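Tyrocidine synthase 3 (Brevibacillus parabrevis, PDB 4MRT) probably carries activated amino acids and the growing peptide on a phosphopantetheine arm, through its peptidyl carrier domain, during assembly of the antibiotic tyrocidine. Local coordinates at residues A[34-39]-A[69-74]; A[60-65]-A[74-79]. The protein carries 1 engineered substitution. One frame throughout, in Å; residues are numbered along the deposited sequence.

Interaction 1: A[34-39]-A[69-74]; sequences LDNFFQ and AQPTIK
An Asx turn at N36 and an inverse gamma turn centred on P71 meet where the loop ahead of helix 44-58 passes the turn between helices 64-69 and 73-81. The touching parts of the two segments run in nearly opposed directions, 160° apart. Their direct hydrogen bond goes from F37 N to P71 O, 2.8 Å long and almost straight at 167°, and N36 CA adds a CH...O contact to the same oxygen at 3.3 Å, so two donors of unequal strength grip it. With CG anti to the backbone N (chi1 -177°), the N36 side chain reaches forward to F38: OD1 accepts from F38 N at 2.7 Å, in the carbonyl plane. That bond probably limits the amide's rotation, and the amide crosses the proline ring with ND2 3.3 Å from P71 CG. P71 CB meanwhile touches F38 CD2 at 3.8 Å. One face of the F38 ring receives F37 CD2 near its rim, and F38 also stacks with F68, a residue of the coenzyme A pocket. F37 turns inward instead, meeting W22 edge-to-face. Water 1 extends the junction, donating to D35 O and accepting from I73 N, 2.8 Å from each. T72, the N-cap of helix 73-81, bonds A75 N weakly through OG1, while its CG2 rests 3.6 Å from L34 O. This joining of the long loop to the start of the last helix belongs to the four-helix bundle of phosphopantetheine-carrying domains, here on the side bordering the coenzyme A pocket.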
# COMPACT_ATOMS: atom_id res chain seq x y z
N LEU A 34 1.73 -19.20 -11.94
CA LEU A 34 2.26 -18.03 -12.60
C LEU A 34 1.40 -16.77 -12.30
O LEU A 34 1.61 -15.74 -12.90
CB LEU A 34 2.30 -18.28 -14.11
CG LEU A 34 3.58 -18.76 -14.81
CD1 LEU A 34 4.47 -19.67 -13.97
CD2 LEU A 34 3.23 -19.39 -16.13
N ASP A 35 0.41 -16.89 -11.42
CA ASP A 35 -0.48 -15.76 -11.13
C ASP A 35 0.32 -14.76 -10.29
O ASP A 35 0.98 -15.11 -9.32
CB ASP A 35 -1.72 -16.16 -10.32
CG ASP A 35 -2.72 -17.01 -11.12
OD1 ASP A 35 -2.57 -17.17 -12.34
OD2 ASP A 35 -3.69 -17.51 -10.49
N ASN A 36 0.27 -13.51 -10.68
CA ASN A 36 0.92 -12.47 -9.88
C ASN A 36 0.11 -12.15 -8.62
O ASN A 36 -1.02 -11.71 -8.71
CB ASN A 36 1.12 -11.22 -10.72
CG ASN A 36 1.85 -10.14 -9.95
OD1 ASN A 36 1.53 -9.87 -8.81
ND2 ASN A 36 2.87 -9.56 -10.56
N PHE A 37 0.72 -12.33 -7.45
CA PHE A 37 0.07 -12.12 -6.14
C PHE A 37 -0.69 -10.80 -6.06
O PHE A 37 -1.80 -10.75 -5.53
CB PHE A 37 1.12 -12.18 -5.02
CG PHE A 37 0.56 -12.11 -3.62
CD1 PHE A 37 -0.19 -13.16 -3.10
CD2 PHE A 37 0.80 -11.00 -2.81
CE1 PHE A 37 -0.69 -13.11 -1.81
CE2 PHE A 37 0.31 -10.95 -1.51
CZ PHE A 37 -0.44 -11.99 -1.01
N PHE A 38 -0.09 -9.74 -6.61
CA PHE A 38 -0.62 -8.40 -6.50
C PHE A 38 -1.67 -8.08 -7.55
O PHE A 38 -2.30 -7.04 -7.44
CB PHE A 38 0.53 -7.39 -6.52
CG PHE A 38 1.47 -7.60 -5.37
CD1 PHE A 38 1.10 -7.22 -4.10
CD2 PHE A 38 2.67 -8.30 -5.55
CE1 PHE A 38 1.92 -7.47 -3.03
CE2 PHE A 38 3.50 -8.54 -4.48
CZ PHE A 38 3.13 -8.13 -3.22
N GLN A 39 -1.86 -8.95 -8.53
CA GLN A 39 -2.91 -8.75 -9.54
C GLN A 39 -4.19 -9.53 -9.20
O GLN A 39 -5.23 -9.31 -9.79
CB GLN A 39 -2.42 -9.18 -10.93
CG GLN A 39 -1.57 -8.15 -11.63
CD GLN A 39 -0.85 -8.69 -12.84
OE1 GLN A 39 -1.02 -9.86 -13.23
NE2 GLN A 39 -0.04 -7.85 -13.46
N ALA A 69 9.50 -9.01 -5.47
CA ALA A 69 10.37 -9.11 -6.64
C ALA A 69 9.92 -10.18 -7.63
O ALA A 69 10.04 -9.99 -8.83
CB ALA A 69 11.79 -9.39 -6.18
N GLN A 70 9.41 -11.30 -7.12
CA GLN A 70 9.00 -12.44 -7.92
C GLN A 70 7.69 -13.04 -7.30
O GLN A 70 7.72 -14.07 -6.65
CB GLN A 70 10.15 -13.46 -7.99
CG GLN A 70 10.55 -14.06 -6.66
CD GLN A 70 11.94 -14.68 -6.65
OE1 GLN A 70 12.86 -14.20 -7.30
NE2 GLN A 70 12.11 -15.74 -5.85
N PRO A 71 6.55 -12.35 -7.49
CA PRO A 71 5.27 -12.58 -6.81
C PRO A 71 4.42 -13.68 -7.44
O PRO A 71 3.24 -13.45 -7.76
CB PRO A 71 4.55 -11.25 -6.97
CG PRO A 71 4.99 -10.79 -8.31
CD PRO A 71 6.43 -11.24 -8.45
N THR A 72 5.04 -14.84 -7.64
CA THR A 72 4.36 -16.02 -8.18
C THR A 72 4.71 -17.19 -7.28
O THR A 72 5.77 -17.23 -6.64
CB THR A 72 4.76 -16.35 -9.64
OG1 THR A 72 6.17 -16.58 -9.72
CG2 THR A 72 4.37 -15.25 -10.62
N ILE A 73 3.77 -18.14 -7.20
CA ILE A 73 3.96 -19.37 -6.46
C ILE A 73 5.16 -20.18 -6.95
O ILE A 73 5.89 -20.76 -6.15
CB ILE A 73 2.67 -20.23 -6.52
CG1 ILE A 73 1.63 -19.66 -5.54
CG2 ILE A 73 2.98 -21.68 -6.15
CD1 ILE A 73 0.21 -20.08 -5.84
N LYS A 74 5.36 -20.23 -8.26
CA LYS A 74 6.48 -20.99 -8.81
C LYS A 74 7.79 -20.46 -8.25
O LYS A 74 8.60 -21.22 -7.69
CB LYS A 74 6.48 -20.89 -10.33
CG LYS A 74 7.47 -21.84 -10.98
CD LYS A 74 7.55 -21.66 -12.48
CE LYS A 74 8.69 -22.51 -13.00
NZ LYS A 74 8.76 -22.44 -14.46
O HOH W 1 1.29 -17.77 -8.47

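Interaction 2: A[60-65]-A[74-79]; sequences VELPLK and KALAQY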
# COMPACT_ATOMS: atom_id res chain seq x y z
N VAL A 60 11.06 -21.35 7.10
CA VAL A 60 11.83 -20.53 6.17
C VAL A 60 11.42 -19.06 6.30
O VAL A 60 10.23 -18.73 6.31
CB VAL A 60 11.67 -20.99 4.71
CG1 VAL A 60 12.43 -20.07 3.75
CG2 VAL A 60 12.14 -22.43 4.54
N GLU A 61 12.42 -18.21 6.41
CA GLU A 61 12.25 -16.77 6.47
C GLU A 61 12.06 -16.28 5.05
O GLU A 61 12.99 -16.36 4.25
CB GLU A 61 13.49 -16.12 7.08
CG GLU A 61 13.24 -14.76 7.70
CD GLU A 61 12.94 -14.84 9.18
OE1 GLU A 61 13.38 -13.94 9.93
OE2 GLU A 61 12.26 -15.81 9.61
N LEU A 62 10.86 -15.81 4.73
CA LEU A 62 10.61 -15.25 3.40
C LEU A 62 10.75 -13.73 3.47
O LEU A 62 9.83 -13.05 3.92
CB LEU A 62 9.20 -15.63 2.93
CG LEU A 62 8.70 -15.09 1.59
CD1 LEU A 62 9.70 -15.41 0.50
CD2 LEU A 62 7.33 -15.65 1.25
N PRO A 63 11.90 -13.19 3.02
CA PRO A 63 12.00 -11.74 3.05
C PRO A 63 10.92 -11.14 2.15
O PRO A 63 10.60 -11.68 1.10
CB PRO A 63 13.42 -11.46 2.52
CG PRO A 63 14.16 -12.76 2.70
CD PRO A 63 13.11 -13.79 2.42
N LEU A 64 10.33 -10.04 2.59
CA LEU A 64 9.23 -9.47 1.86
C LEU A 64 9.65 -9.00 0.49
O LEU A 64 8.88 -9.13 -0.46
CB LEU A 64 8.57 -8.35 2.65
CG LEU A 64 7.48 -8.82 3.62
CD1 LEU A 64 6.39 -9.60 2.90
CD2 LEU A 64 8.02 -9.64 4.78
N LYS A 65 10.87 -8.47 0.38
CA LYS A 65 11.39 -7.98 -0.88
C LYS A 65 11.43 -9.09 -1.94
O LYS A 65 11.24 -8.83 -3.11
CB LYS A 65 12.79 -7.34 -0.70
CG LYS A 65 13.94 -8.32 -0.55
CD LYS A 65 15.17 -7.71 0.12
CE LYS A 65 15.64 -6.46 -0.61
NZ LYS A 65 17.07 -6.13 -0.32
N LYS A 74 5.36 -20.23 -8.26
CA LYS A 74 6.48 -20.99 -8.81
C LYS A 74 7.79 -20.46 -8.25
O LYS A 74 8.60 -21.22 -7.69
CB LYS A 74 6.48 -20.89 -10.33
CG LYS A 74 7.47 -21.84 -10.98
CD LYS A 74 7.55 -21.66 -12.48
CE LYS A 74 8.69 -22.51 -13.00
NZ LYS A 74 8.76 -22.44 -14.46
N ALA A 75 7.98 -19.13 -8.37
CA ALA A 75 9.20 -18.51 -7.85
C ALA A 75 9.34 -18.73 -6.36
O ALA A 75 10.41 -19.12 -5.88
CB ALA A 75 9.23 -17.03 -8.18
N LEU A 76 8.24 -18.51 -5.62
CA LEU A 76 8.27 -18.65 -4.18
C LEU A 76 8.55 -20.06 -3.70
O LEU A 76 9.24 -20.24 -2.70
CB LEU A 76 6.97 -18.16 -3.54
CG LEU A 76 7.16 -16.97 -2.62
CD1 LEU A 76 7.46 -15.73 -3.46
CD2 LEU A 76 5.92 -16.77 -1.76
N ALA A 77 7.91 -21.03 -4.35
CA ALA A 77 8.18 -22.45 -4.12
C ALA A 77 9.68 -22.75 -4.30
O ALA A 77 10.29 -23.39 -3.44
CB ALA A 77 7.36 -23.32 -5.06
N GLN A 78 10.25 -22.26 -5.40
CA GLN A 78 11.68 -22.43 -5.68
C GLN A 78 12.51 -21.96 -4.50
O GLN A 78 13.26 -22.73 -3.94
CB GLN A 78 12.09 -21.65 -6.94
N TYR A 79 12.31 -20.69 -4.13
CA TYR A 79 12.98 -20.06 -2.98
C TYR A 79 12.80 -20.86 -1.69
O TYR A 79 13.75 -21.10 -0.97
CB TYR A 79 12.44 -18.64 -2.78
CG TYR A 79 13.18 -17.82 -1.75
CD1 TYR A 79 12.80 -17.83 -0.40
CD2 TYR A 79 14.26 -17.01 -2.12
CE1 TYR A 79 13.49 -17.07 0.55
CE2 TYR A 79 14.95 -16.25 -1.19
CZ TYR A 79 14.57 -16.28 0.14
OH TYR A 79 15.27 -15.52 1.06
O HOH W 2 15.69 -16.52 3.65
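The Y79 ring meets E61 O at its edge, in plane, with CE1 3.8 Å from that oxygen, whereas L62 CD1 and P63 CD come at it obliquely, and R83 adds a cation-pi contact. CG of Y79 stands anti to the backbone N (chi1 -172°), which sends the ring from helix 73-81 across to the 60-65 segment. Its phenol end lies against the proline: P63 CD is 3.1 Å from Y79 OH, a close carbon-oxygen approach, and 3.7 Å from CZ. No direct hydrogen bond joins the segments; water 2 spans them, donating to E61 O and hydrogen-bonded to Y79 OH, each at 2.8 Å. L62 divides its two methyls between partners. CD1 packs 4.0 Å from Y79 CD1, and CD2 meets L76 CD2 at 3.5 Å, the two leucine side chains crossing at about a right angle. An alanine in place of Y79 would remove the ring and hydroxyl, and is likely to open a gap beside L62 and P63 and to leave water 2, held by E61 O, without the Y79 hydroxyl. P63 is the N-cap residue of helix 64-69, and that helix continues the packing, L67 touching L76 and V66 touching Y79. A77 touches helix 13-26 and L64 touches helix 44-58, so the contact joins the lead-in to helix 64-69 with helix 73-81 while its segments also reach the other two helices of an all-helical bundle.

How the interactions relate
Following the chain from helix 13-26, the loop with 34-39 comes first; helix 44-58 then leads to 60-65, helix 64-69 and finally 69-74 and 74-79. Interaction 1 closes a long loop, 29 residues lying between its segments, and interaction 2 a short one of 8. Because the segments alternate, the loops cross: 60-65 lies inside the first loop, while its partner runs on past the end of that loop. K74 belongs to both contacts, whose centres are 11 Å apart, and Q70 CG packs 3.6 Å from A75 CB between them. Together they tie helix 73-81 to the long loop at its start and to the entry of helix 64-69 farther along.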